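Local coordinates for QdtA (Thermoanaerobacterium thermosaccharolyticum, PDB 4O9E), which belongs to the WxcM-like branch of the cupin superfamily, whose members fold as small antiparallel beta barrels, and binds thymidine-5'-diphosphate, at residues G49-K54 and V95-F100; L71-E76 and D126-E131. All coordinates share one frame; numbering follows the deposited sequence.

Interaction 1 (G49-K54 and V95-F100). Unlike the reference sequence in segment 49-54: S52 (reference Ala). Unlike the reference sequence in segment 95-100: V95 (reference Leu). With TYD (thymidine-5'-diphosphate), chain C; TDR (thymine), chain D.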
ATOM      1  N   GLY A  49     -16.703   0.240   7.847  1.00 36.59           N
ATOM      2  CA  GLY A  49     -16.463   1.349   8.752  1.00 33.98           C
ATOM      3  C   GLY A  49     -17.339   1.369   9.987  1.00 31.78           C
ATOM      4  O   GLY A  49     -17.430   0.396  10.733  1.00 35.93           O
ATOM      5  N   TYR A  50     -17.894   2.543  10.267  1.00 38.27           N
ATOM      6  CA  TYR A  50     -18.697   2.754  11.475  1.00 40.09           C
ATOM      7  C   TYR A  50     -17.810   2.754  12.719  1.00 35.51           C
ATOM      8  O   TYR A  50     -17.969   1.987  13.673  1.00 35.20           O
ATOM      9  CB  TYR A  50     -19.780   1.692  11.628  1.00 38.96           C
ATOM     10  CG  TYR A  50     -20.736   1.585  10.456  1.00 46.56           C
ATOM     11  CD1 TYR A  50     -21.747   2.527  10.272  1.00 45.70           C
ATOM     12  CD2 TYR A  50     -20.651   0.518   9.562  1.00 41.69           C
ATOM     13  CE1 TYR A  50     -22.630   2.429   9.212  1.00 43.45           C
ATOM     14  CE2 TYR A  50     -21.547   0.396   8.515  1.00 44.82           C
ATOM     15  CZ  TYR A  50     -22.528   1.360   8.351  1.00 47.67           C
ATOM     16  OH  TYR A  50     -23.431   1.266   7.316  1.00 51.05           O
ATOM     17  N   HIS A  51     -16.833   3.647  12.691  1.00 32.47           N
ATOM     18  CA  HIS A  51     -16.009   3.818  13.869  1.00 28.68           C
ATOM     19  C   HIS A  51     -15.162   5.050  13.692  1.00 30.36           C
ATOM     20  O   HIS A  51     -15.117   5.664  12.627  1.00 27.01           O
ATOM     21  CB  HIS A  51     -15.101   2.615  14.085  1.00 29.96           C
ATOM     22  CG  HIS A  51     -14.322   2.194  12.881  1.00 30.16           C
ATOM     23  ND1 HIS A  51     -13.280   2.935  12.373  1.00 34.87           N
ATOM     24  CD2 HIS A  51     -14.378   1.062  12.140  1.00 29.18           C
ATOM     25  CE1 HIS A  51     -12.721   2.283  11.370  1.00 35.18           C
ATOM     26  NE2 HIS A  51     -13.385   1.155  11.193  1.00 38.29           N
ATOM     27  N   SER A  52     -14.475   5.323  14.787  1.00 31.92           N
ATOM     28  CA  SER A  52     -13.487   6.374  14.913  1.00 32.97           C
ATOM     29  C   SER A  52     -12.267   5.757  15.591  1.00 30.39           C
ATOM     30  O   SER A  52     -12.278   4.580  15.966  1.00 33.31           O
ATOM     31  CB  SER A  52     -13.972   7.429  15.902  1.00 27.19           C
ATOM     32  OG  SER A  52     -13.332   8.621  15.493  1.00 31.57           O
ATOM     33  N   HIS A  53     -11.285   6.620  15.817  1.00 31.38           N
ATOM     34  CA  HIS A  53     -10.120   6.252  16.593  1.00 34.20           C
ATOM     35  C   HIS A  53      -9.776   7.354  17.560  1.00 27.65           C
ATOM     36  O   HIS A  53      -9.907   8.532  17.270  1.00 28.37           O
ATOM     37  CB  HIS A  53      -8.931   5.959  15.676  1.00 33.39           C
ATOM     38  CG  HIS A  53      -8.977   4.591  15.089  1.00 28.58           C
ATOM     39  ND1 HIS A  53      -9.563   4.329  13.870  1.00 34.33           N
ATOM     40  CD2 HIS A  53      -8.476   3.413  15.534  1.00 34.18           C
ATOM     41  CE1 HIS A  53      -9.451   3.038  13.608  1.00 34.59           C
ATOM     42  NE2 HIS A  53      -8.812   2.457  14.608  1.00 36.37           N
ATOM     43  N   LYS A  54      -9.310   6.929  18.724  1.00 31.75           N
ATOM     44  CA  LYS A  54      -8.790   7.874  19.688  1.00 35.04           C
ATOM     45  C   LYS A  54      -7.419   8.471  19.407  1.00 33.17           C
ATOM     46  O   LYS A  54      -7.233   9.658  19.611  1.00 29.14           O
ATOM     47  CB  LYS A  54      -8.763   7.231  21.073  1.00 39.23           C
ATOM     48  CG  LYS A  54     -10.180   7.134  21.600  1.00 47.15           C
ATOM     49  CD  LYS A  54     -10.561   5.707  21.939  1.00 47.45           C
ATOM     50  CE  LYS A  54     -10.098   5.322  23.324  1.00 48.69           C
ATOM     51  NZ  LYS A  54     -10.468   3.884  23.372  1.00 53.63           N
ATOM     52  N   VAL A  95     -12.761  11.435  14.292  1.00 33.35           N
ATOM     53  CA  VAL A  95     -13.645  11.597  13.156  1.00 31.65           C
ATOM     54  C   VAL A  95     -14.251  10.226  12.930  1.00 37.69           C
ATOM     55  O   VAL A  95     -13.559   9.206  12.909  1.00 32.95           O
ATOM     56  CB  VAL A  95     -12.812  12.014  11.946  1.00 32.62           C
ATOM     57  CG1 VAL A  95     -13.639  12.151  10.690  1.00 32.79           C
ATOM     58  CG2 VAL A  95     -12.072  13.299  12.250  1.00 34.05           C
ATOM     59  N   TRP A  96     -15.545  10.229  12.651  1.00 34.75           N
ATOM     60  CA  TRP A  96     -16.279   8.990  12.463  1.00 30.82           C
ATOM     61  C   TRP A  96     -16.258   8.665  10.979  1.00 28.23           C
ATOM     62  O   TRP A  96     -16.403   9.516  10.109  1.00 29.71           O
ATOM     63  CB  TRP A  96     -17.687   9.110  13.069  1.00 34.47           C
ATOM     64  CG  TRP A  96     -18.598   7.910  12.844  1.00 33.87           C
ATOM     65  CD1 TRP A  96     -19.350   7.648  11.720  1.00 30.90           C
ATOM     66  CD2 TRP A  96     -18.816   6.805  13.724  1.00 31.24           C
ATOM     67  NE1 TRP A  96     -19.997   6.443  11.842  1.00 30.17           N
ATOM     68  CE2 TRP A  96     -19.753   5.945  13.092  1.00 29.86           C
ATOM     69  CE3 TRP A  96     -18.376   6.489  15.011  1.00 29.71           C
ATOM     70  CZ2 TRP A  96     -20.181   4.756  13.662  1.00 28.87           C
ATOM     71  CZ3 TRP A  96     -18.847   5.338  15.596  1.00 29.44           C
ATOM     72  CH2 TRP A  96     -19.749   4.486  14.933  1.00 33.19           C
ATOM     73  N   ARG A  97     -15.988   7.423  10.602  1.00 32.20           N
ATOM     74  CA  ARG A  97     -16.121   7.213   9.172  1.00 34.59           C
ATOM     75  C   ARG A  97     -16.867   5.962   8.730  1.00 31.93           C
ATOM     76  O   ARG A  97     -16.875   4.961   9.435  1.00 31.91           O
ATOM     77  CB  ARG A  97     -14.765   7.216   8.492  1.00 38.91           C
ATOM     78  CG  ARG A  97     -13.861   6.060   8.867  1.00 43.04           C
ATOM     79  CD  ARG A  97     -12.754   6.017   7.833  1.00 50.42           C
ATOM     80  NE  ARG A  97     -12.001   4.770   7.900  1.00 49.12           N
ATOM     81  CZ  ARG A  97     -11.145   4.501   8.872  1.00 47.25           C
ATOM     82  NH1 ARG A  97     -10.956   5.432   9.801  1.00 44.31           N
ATOM     83  NH2 ARG A  97     -10.487   3.346   8.848  1.00 44.72           N
ATOM     84  N   GLU A  98     -17.343   6.024   7.489  1.00 33.44           N
ATOM     85  CA  GLU A  98     -18.026   4.898   6.870  1.00 32.02           C
ATOM     86  C   GLU A  98     -17.591   4.928   5.416  1.00 31.26           C
ATOM     87  O   GLU A  98     -17.254   5.978   4.879  1.00 32.57           O
ATOM     88  CB  GLU A  98     -19.545   4.978   7.052  1.00 36.31           C
ATOM     89  CG  GLU A  98     -20.034   5.074   8.491  1.00 39.64           C
ATOM     90  CD  GLU A  98     -21.428   5.671   8.655  1.00 46.06           C
ATOM     91  OE1 GLU A  98     -22.076   5.848   7.607  1.00 34.72           O
ATOM     92  OE2 GLU A  98     -21.868   5.978   9.791  1.00 40.19           O
ATOM     93  N   MET A  99     -17.453   3.748   4.826  1.00 29.98           N
ATOM     94  CA  MET A  99     -16.969   3.649   3.452  1.00 31.95           C
ATOM     95  C   MET A  99     -17.981   2.857   2.622  1.00 32.79           C
ATOM     96  O   MET A  99     -18.493   1.822   3.057  1.00 33.95           O
ATOM     97  CB  MET A  99     -15.612   2.953   3.446  1.00 35.65           C
ATOM     98  CG  MET A  99     -14.614   3.674   4.349  1.00 39.13           C
ATOM     99  SD  MET A  99     -14.428   2.877   5.953  1.00 52.52           S
ATOM    100  CE  MET A  99     -13.291   1.609   5.392  1.00 48.29           C
ATOM    101  N   PHE A 100     -18.294   3.352   1.434  1.00 39.55           N
ATOM    102  CA  PHE A 100     -19.349   2.679   0.689  1.00 43.18           C
ATOM    103  C   PHE A 100     -19.123   2.922  -0.787  1.00 41.67           C
ATOM    104  O   PHE A 100     -18.260   3.715  -1.166  1.00 36.86           O
ATOM    105  CB  PHE A 100     -20.730   3.099   1.197  1.00 43.98           C
ATOM    106  CG  PHE A 100     -21.083   4.525   0.900  1.00 47.06           C
ATOM    107  CD1 PHE A 100     -21.911   4.842  -0.160  1.00 47.93           C
ATOM    108  CD2 PHE A 100     -20.618   5.547   1.705  1.00 37.39           C
ATOM    109  CE1 PHE A 100     -22.221   6.159  -0.444  1.00 39.82           C
ATOM    110  CE2 PHE A 100     -20.922   6.861   1.422  1.00 40.40           C
ATOM    111  CZ  PHE A 100     -21.745   7.171   0.361  1.00 43.54           C
TER
HETATM  112  PA  TYD C 201     -12.278  -2.893  10.754  1.00 53.07           P
HETATM  113  O1A TYD C 201     -13.210  -3.267  11.871  1.00 50.04           O
HETATM  114  O2A TYD C 201     -11.170  -1.868  10.912  1.00 41.00           O
HETATM  115  O3A TYD C 201     -12.870  -2.776   9.256  1.00 51.60           O
HETATM  116  PB  TYD C 201     -13.487  -1.498   8.478  1.00 48.56           P
HETATM  117  O1B TYD C 201     -14.977  -1.788   8.575  1.00 46.07           O
HETATM  118  O2B TYD C 201     -12.944  -1.689   7.094  1.00 37.30           O
HETATM  119  O3B TYD C 201     -13.038  -0.220   9.153  1.00 51.23           O
HETATM  120  O5' TYD C 201     -11.660  -4.367  10.628  1.00 45.84           O
HETATM  121  C5' TYD C 201     -12.254  -5.594  10.235  1.00 52.75           C
HETATM  122  C4' TYD C 201     -11.470  -6.685  10.962  1.00 47.53           C
HETATM  123  O4' TYD C 201     -10.081  -6.757  10.626  1.00 49.68           O
HETATM  124  C3' TYD C 201     -11.467  -6.484  12.468  1.00 50.84           C
HETATM  125  O3' TYD C 201     -11.825  -7.750  13.010  1.00 52.29           O
HETATM  126  C2' TYD C 201     -10.042  -6.244  12.949  1.00 48.72           C
HETATM  127  C1' TYD C 201      -9.222  -6.753  11.773  1.00 51.21           C
HETATM  128  N1  TYD C 201      -8.038  -5.920  11.544  1.00 44.85           N
HETATM  129  C2  TYD C 201      -6.804  -6.354  11.814  1.00 39.52           C
HETATM  130  O2  TYD C 201      -6.627  -7.504  12.250  1.00 40.85           O
HETATM  131  N3  TYD C 201      -5.716  -5.612  11.537  1.00 36.60           N
HETATM  132  C4  TYD C 201      -5.874  -4.352  11.094  1.00 37.08           C
HETATM  133  O4  TYD C 201      -4.868  -3.647  10.927  1.00 31.70           O
HETATM  134  C5  TYD C 201      -7.143  -3.858  10.835  1.00 39.16           C
HETATM  135  C5M TYD C 201      -7.390  -2.493  10.263  1.00 35.71           C
HETATM  136  C6  TYD C 201      -8.229  -4.690  11.059  1.00 41.33           C
HETATM  137  N1  TDR D 202     -26.077   5.852  13.445  1.00 86.31           N
HETATM  138  C2  TDR D 202     -24.975   5.343  12.891  1.00 83.06           C
HETATM  139  O2  TDR D 202     -24.555   4.220  13.247  1.00 78.75           O
HETATM  140  N3  TDR D 202     -24.325   6.042  11.958  1.00 87.99           N
HETATM  141  C4  TDR D 202     -24.758   7.242  11.558  1.00 84.66           C
HETATM  142  O4  TDR D 202     -24.060   7.785  10.675  1.00 83.69           O
HETATM  143  C5  TDR D 202     -25.986   7.838  12.167  1.00 80.87           C
HETATM  144  CM5 TDR D 202     -26.667   9.154  11.896  1.00 73.99           C
HETATM  145  C6  TDR D 202     -26.593   7.047  13.127  1.00 87.67           C
HETATM  146  O   HOH W   1     -10.260   8.723  13.632  1.00 35.05           O
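The indole of W96 lies flat against the backbone of Y50 and H51, and this is the tight part of the contact. Its six-membered ring offers one face to the peptide between them, with W96 CZ2 only 3.2 Å from Y50 C, while Y50 CB touches the same corner of the ring. CG of W96 stands anti to the backbone N (chi1 176°), which swings the ring across onto the facing strand. W96 NE1 donates, close to the ring plane, to E98 OE2 at 2.8 Å on the anti side of the carboxylate; OE1 of E98 is held by a salt bridge to R70. The buried end also holds S52, whose OG donates to V95 O from above the carbonyl plane, and a water weakly bonded to V95 O and H53 N. Between the antiparallel strands, Y50 N gives a bond to R97 O and R97 N one to H51 O. Y50 and H51 thus both face R97, a G1 bulge in one of the antiparallel sheets of the cupin barrel. H51 and R97 run side by side on the same face, their planes 86° apart, with H51 CE1 over the guanidinium 3.5 Å from R97 NH2. H51 NE2 donates to O3B of thymidine-5'-diphosphate, modelled at a doubtfully short 2.5 Å. The looser side is that of the partly exposed G49 and Y50. G49 N grips O1B of the same phosphate, and the Y50 ring crosses the E98 carboxylate beside a bound thymine, whose N3 donates to E98 OE2 at 3.3 Å.

Interaction 2 (L71-E76 and D126-E131). With TDR (thymine), chain D.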
ATOM      1  N   LEU A  71     -17.551  10.929   6.182  1.00 36.69           N
ATOM      2  CA  LEU A  71     -16.899  11.463   7.361  1.00 36.31           C
ATOM      3  C   LEU A  71     -17.844  12.336   8.159  1.00 34.47           C
ATOM      4  O   LEU A  71     -18.553  13.183   7.612  1.00 38.46           O
ATOM      5  CB  LEU A  71     -15.738  12.355   6.934  1.00 35.28           C
ATOM      6  CG  LEU A  71     -14.713  11.755   5.984  1.00 40.40           C
ATOM      7  CD1 LEU A  71     -13.812  12.876   5.503  1.00 48.56           C
ATOM      8  CD2 LEU A  71     -13.960  10.614   6.656  1.00 37.04           C
ATOM      9  N   LYS A  72     -17.805  12.153   9.470  1.00 31.69           N
ATOM     10  CA  LYS A  72     -18.727  12.869  10.336  1.00 35.36           C
ATOM     11  C   LYS A  72     -18.000  13.260  11.590  1.00 30.96           C
ATOM     12  O   LYS A  72     -17.273  12.445  12.154  1.00 34.68           O
ATOM     13  CB  LYS A  72     -19.830  11.913  10.785  1.00 39.98           C
ATOM     14  CG  LYS A  72     -20.683  11.391   9.642  1.00 55.68           C
ATOM     15  CD  LYS A  72     -21.702  10.342  10.063  1.00 60.72           C
ATOM     16  CE  LYS A  72     -22.452  10.790  11.307  1.00 66.93           C
ATOM     17  NZ  LYS A  72     -23.841  10.294  11.142  1.00 79.38           N
ATOM     18  N   ILE A  73     -18.257  14.479  12.029  1.00 31.88           N
ATOM     19  CA  ILE A  73     -17.985  14.882  13.394  1.00 31.83           C
ATOM     20  C   ILE A  73     -19.289  15.576  13.797  1.00 40.52           C
ATOM     21  O   ILE A  73     -20.122  15.809  12.922  1.00 31.55           O
ATOM     22  CB  ILE A  73     -16.777  15.833  13.456  1.00 34.06           C
ATOM     23  CG1 ILE A  73     -17.010  17.138  12.700  1.00 37.07           C
ATOM     24  CG2 ILE A  73     -15.540  15.175  12.855  1.00 37.67           C
ATOM     25  CD1 ILE A  73     -16.011  18.242  12.974  1.00 36.12           C
ATOM     26  N   PRO A  74     -19.498  15.861  15.092  1.00 38.62           N
ATOM     27  CA  PRO A  74     -20.776  16.441  15.508  1.00 43.39           C
ATOM     28  C   PRO A  74     -21.143  17.633  14.643  1.00 42.90           C
ATOM     29  O   PRO A  74     -20.348  18.554  14.472  1.00 41.70           O
ATOM     30  CB  PRO A  74     -20.500  16.850  16.953  1.00 44.16           C
ATOM     31  CG  PRO A  74     -19.604  15.733  17.402  1.00 43.37           C
ATOM     32  CD  PRO A  74     -18.628  15.649  16.259  1.00 41.04           C
ATOM     33  N   ASP A  75     -22.324  17.562  14.041  1.00 47.64           N
ATOM     34  CA  ASP A  75     -22.888  18.702  13.327  1.00 50.75           C
ATOM     35  C   ASP A  75     -22.295  18.828  11.930  1.00 49.81           C
ATOM     36  O   ASP A  75     -22.518  19.847  11.287  1.00 50.51           O
ATOM     37  CB  ASP A  75     -22.635  20.025  14.069  1.00 53.30           C
ATOM     38  CG  ASP A  75     -23.367  20.139  15.408  1.00 61.50           C
ATOM     39  OD1 ASP A  75     -24.459  19.553  15.561  1.00 51.70           O
ATOM     40  OD2 ASP A  75     -22.893  20.878  16.302  1.00 70.99           O
ATOM     41  N   GLU A  76     -21.541  17.855  11.425  1.00 45.63           N
ATOM     42  CA  GLU A  76     -20.865  18.134  10.172  1.00 45.95           C
ATOM     43  C   GLU A  76     -20.624  16.837   9.434  1.00 47.81           C
ATOM     44  O   GLU A  76     -20.147  15.859  10.008  1.00 42.48           O
ATOM     45  CB  GLU A  76     -19.529  18.821  10.460  1.00 55.67           C
ATOM     46  CG  GLU A  76     -18.920  19.463   9.233  1.00 60.30           C
ATOM     47  CD  GLU A  76     -19.850  20.514   8.662  1.00 65.93           C
ATOM     48  OE1 GLU A  76     -20.242  20.323   7.492  1.00 67.80           O
ATOM     49  OE2 GLU A  76     -20.207  21.462   9.398  1.00 70.72           O
ATOM     50  N   ASP A 126     -22.798   6.171  20.155  1.00 37.28           N
ATOM     51  CA  ASP A 126     -23.139   7.118  21.228  1.00 35.75           C
ATOM     52  C   ASP A 126     -21.912   7.545  22.053  1.00 37.70           C
ATOM     53  O   ASP A 126     -21.774   8.682  22.507  1.00 37.17           O
ATOM     54  CB  ASP A 126     -24.214   6.529  22.148  1.00 33.98           C
ATOM     55  CG  ASP A 126     -25.568   6.363  21.477  1.00 36.89           C
ATOM     56  OD1 ASP A 126     -25.964   7.065  20.534  1.00 38.96           O
ATOM     57  OD2 ASP A 126     -26.274   5.437  21.899  1.00 40.67           O
ATOM     58  N   PHE A 127     -20.970   6.628  22.245  1.00 40.68           N
ATOM     59  CA  PHE A 127     -19.744   7.001  22.954  1.00 36.96           C
ATOM     60  C   PHE A 127     -18.912   7.873  22.013  1.00 31.23           C
ATOM     61  O   PHE A 127     -18.414   8.929  22.424  1.00 39.13           O
ATOM     62  CB  PHE A 127     -19.033   5.779  23.553  1.00 38.65           C
ATOM     63  CG  PHE A 127     -17.732   6.110  24.248  1.00 49.41           C
ATOM     64  CD1 PHE A 127     -17.722   6.778  25.470  1.00 48.26           C
ATOM     65  CD2 PHE A 127     -16.504   5.742  23.688  1.00 47.58           C
ATOM     66  CE1 PHE A 127     -16.529   7.074  26.110  1.00 48.60           C
ATOM     67  CE2 PHE A 127     -15.304   6.030  24.326  1.00 45.28           C
ATOM     68  CZ  PHE A 127     -15.319   6.716  25.529  1.00 51.22           C
ATOM     69  N   TYR A 128     -18.852   7.561  20.721  1.00 35.94           N
ATOM     70  CA  TYR A 128     -18.243   8.515  19.784  1.00 32.95           C
ATOM     71  C   TYR A 128     -18.745   9.963  19.939  1.00 36.47           C
ATOM     72  O   TYR A 128     -17.965  10.903  20.121  1.00 34.00           O
ATOM     73  CB  TYR A 128     -18.388   8.072  18.327  1.00 31.97           C
ATOM     74  CG  TYR A 128     -17.886   9.190  17.442  1.00 36.94           C
ATOM     75  CD1 TYR A 128     -16.520   9.480  17.382  1.00 35.38           C
ATOM     76  CD2 TYR A 128     -18.773  10.026  16.763  1.00 33.52           C
ATOM     77  CE1 TYR A 128     -16.056  10.560  16.661  1.00 35.03           C
ATOM     78  CE2 TYR A 128     -18.311  11.086  16.019  1.00 34.35           C
ATOM     79  CZ  TYR A 128     -16.958  11.348  15.976  1.00 32.58           C
ATOM     80  OH  TYR A 128     -16.531  12.434  15.267  1.00 31.98           O
ATOM     81  N   ILE A 129     -20.055  10.180  19.810  1.00 34.51           N
ATOM     82  CA  ILE A 129     -20.600  11.532  19.867  1.00 35.93           C
ATOM     83  C   ILE A 129     -20.300  12.136  21.228  1.00 34.40           C
ATOM     84  O   ILE A 129     -19.967  13.302  21.298  1.00 33.47           O
ATOM     85  CB  ILE A 129     -22.113  11.563  19.549  1.00 40.25           C
ATOM     86  CG1 ILE A 129     -22.356  11.255  18.065  1.00 37.10           C
ATOM     87  CG2 ILE A 129     -22.795  12.839  20.026  1.00 35.83           C
ATOM     88  CD1 ILE A 129     -22.033  12.317  17.038  1.00 39.55           C
ATOM     89  N   ASP A 130     -20.391  11.386  22.314  1.00 37.34           N
ATOM     90  CA  ASP A 130     -20.036  11.985  23.603  1.00 46.15           C
ATOM     91  C   ASP A 130     -18.579  12.463  23.671  1.00 46.80           C
ATOM     92  O   ASP A 130     -18.278  13.484  24.295  1.00 33.34           O
ATOM     93  CB  ASP A 130     -20.154  10.957  24.731  1.00 47.42           C
ATOM     94  CG  ASP A 130     -21.571  10.751  25.226  1.00 58.67           C
ATOM     95  OD1 ASP A 130     -22.466  11.561  24.908  1.00 61.19           O
ATOM     96  OD2 ASP A 130     -21.772   9.774  25.979  1.00 58.14           O
ATOM     97  N   GLU A 131     -17.662  11.682  23.106  1.00 43.64           N
ATOM     98  CA  GLU A 131     -16.245  12.050  23.191  1.00 42.85           C
ATOM     99  C   GLU A 131     -15.967  13.179  22.220  1.00 38.93           C
ATOM    100  O   GLU A 131     -15.241  14.107  22.567  1.00 34.65           O
ATOM    101  CB  GLU A 131     -15.321  10.869  22.884  1.00 44.73           C
ATOM    102  CG  GLU A 131     -15.290   9.784  23.946  1.00 45.78           C
ATOM    103  CD  GLU A 131     -14.764  10.348  25.252  1.00 54.77           C
ATOM    104  OE1 GLU A 131     -13.569  10.707  25.303  1.00 52.43           O
ATOM    105  OE2 GLU A 131     -15.578  10.504  26.187  1.00 50.03           O
TER
HETATM  106  N1  TDR D 202     -26.077   5.852  13.445  1.00 86.31           N
HETATM  107  C2  TDR D 202     -24.975   5.343  12.891  1.00 83.06           C
HETATM  108  O2  TDR D 202     -24.555   4.220  13.247  1.00 78.75           O
HETATM  109  N3  TDR D 202     -24.325   6.042  11.958  1.00 87.99           N
HETATM  110  C4  TDR D 202     -24.758   7.242  11.558  1.00 84.66           C
HETATM  111  O4  TDR D 202     -24.060   7.785  10.675  1.00 83.69           O
HETATM  112  C5  TDR D 202     -25.986   7.838  12.167  1.00 80.87           C
HETATM  113  CM5 TDR D 202     -26.667   9.154  11.896  1.00 73.99           C
HETATM  114  C6  TDR D 202     -26.593   7.047  13.127  1.00 87.67           C
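K72 meets the helix through its backbone: K72 O lies 3.2 Å from Y128 OH, although the hydrogen bond of that hydroxyl goes to L94 O. The K72 side chain takes another course. Its bends at chi3 (47°) and chi4 (144°) carry the ammonium group to the bound thymine, and K72 NZ donates to O4 of the base at 2.6 Å. The lysine may polarise the carbonyl of the base, though K72 NZ also crowds the thymine methyl, 3.1 Å from CM5. At I73 the chain passes the outer end of the tyrosine. I73 CA sits at the ring edge, near its plane, 3.4 Å from Y128 OH, and the CG2 branch of I73 comes within 3.8 Å of Y128 OH. With chi1 at 173°, the phenol extends from the helix towards the strand, its hydroxyl leading. P74 follows with two looser contacts. Its CD also borders the hydroxyl, and P74 CG meets I129 CD1 at 4.2 Å, an apolar touch between the proline ring and the end of the isoleucine. P74 is itself the second residue of a type II beta turn from I73 to E76, closed by backbone bonds in both directions between its end residues. This is the hairpin joining strands 67-73 and 76-82 of the cupin barrel, and its partner is a surface helix near the C-terminus. Helix 125-136 packs against the hairpin end along much of its length: Y125 touches K72, A132 and F136 reach P74, and F136 also meets I73, while Y128 also meets the ring of W96 on the adjoining strand 96-100 and touches I122 of strand 121-122.

Interaction 1 is a buried strand pairing, its centre about 9 Å from the centre of the chain; interaction 2, partly buried and with its centre about 17 Å from that point, joins a hairpin to a helix. They share one sheet, in which strands 67-73 and 96-100 are neighbours, and W96 N probably bonds to K72 O at 2.9 Å. Y128 completes the junction by packing on S52 and V95. The pairing of 49-54 with 95-100 combines backbone hydrogen bonds and ligand contacts with the W96 face packed on the facing strand; in interaction 2 van der Waals packing prevails. The thymine spans both, taking a bond from K72 and giving one to E98, while the diphosphate is bonded from interaction 1.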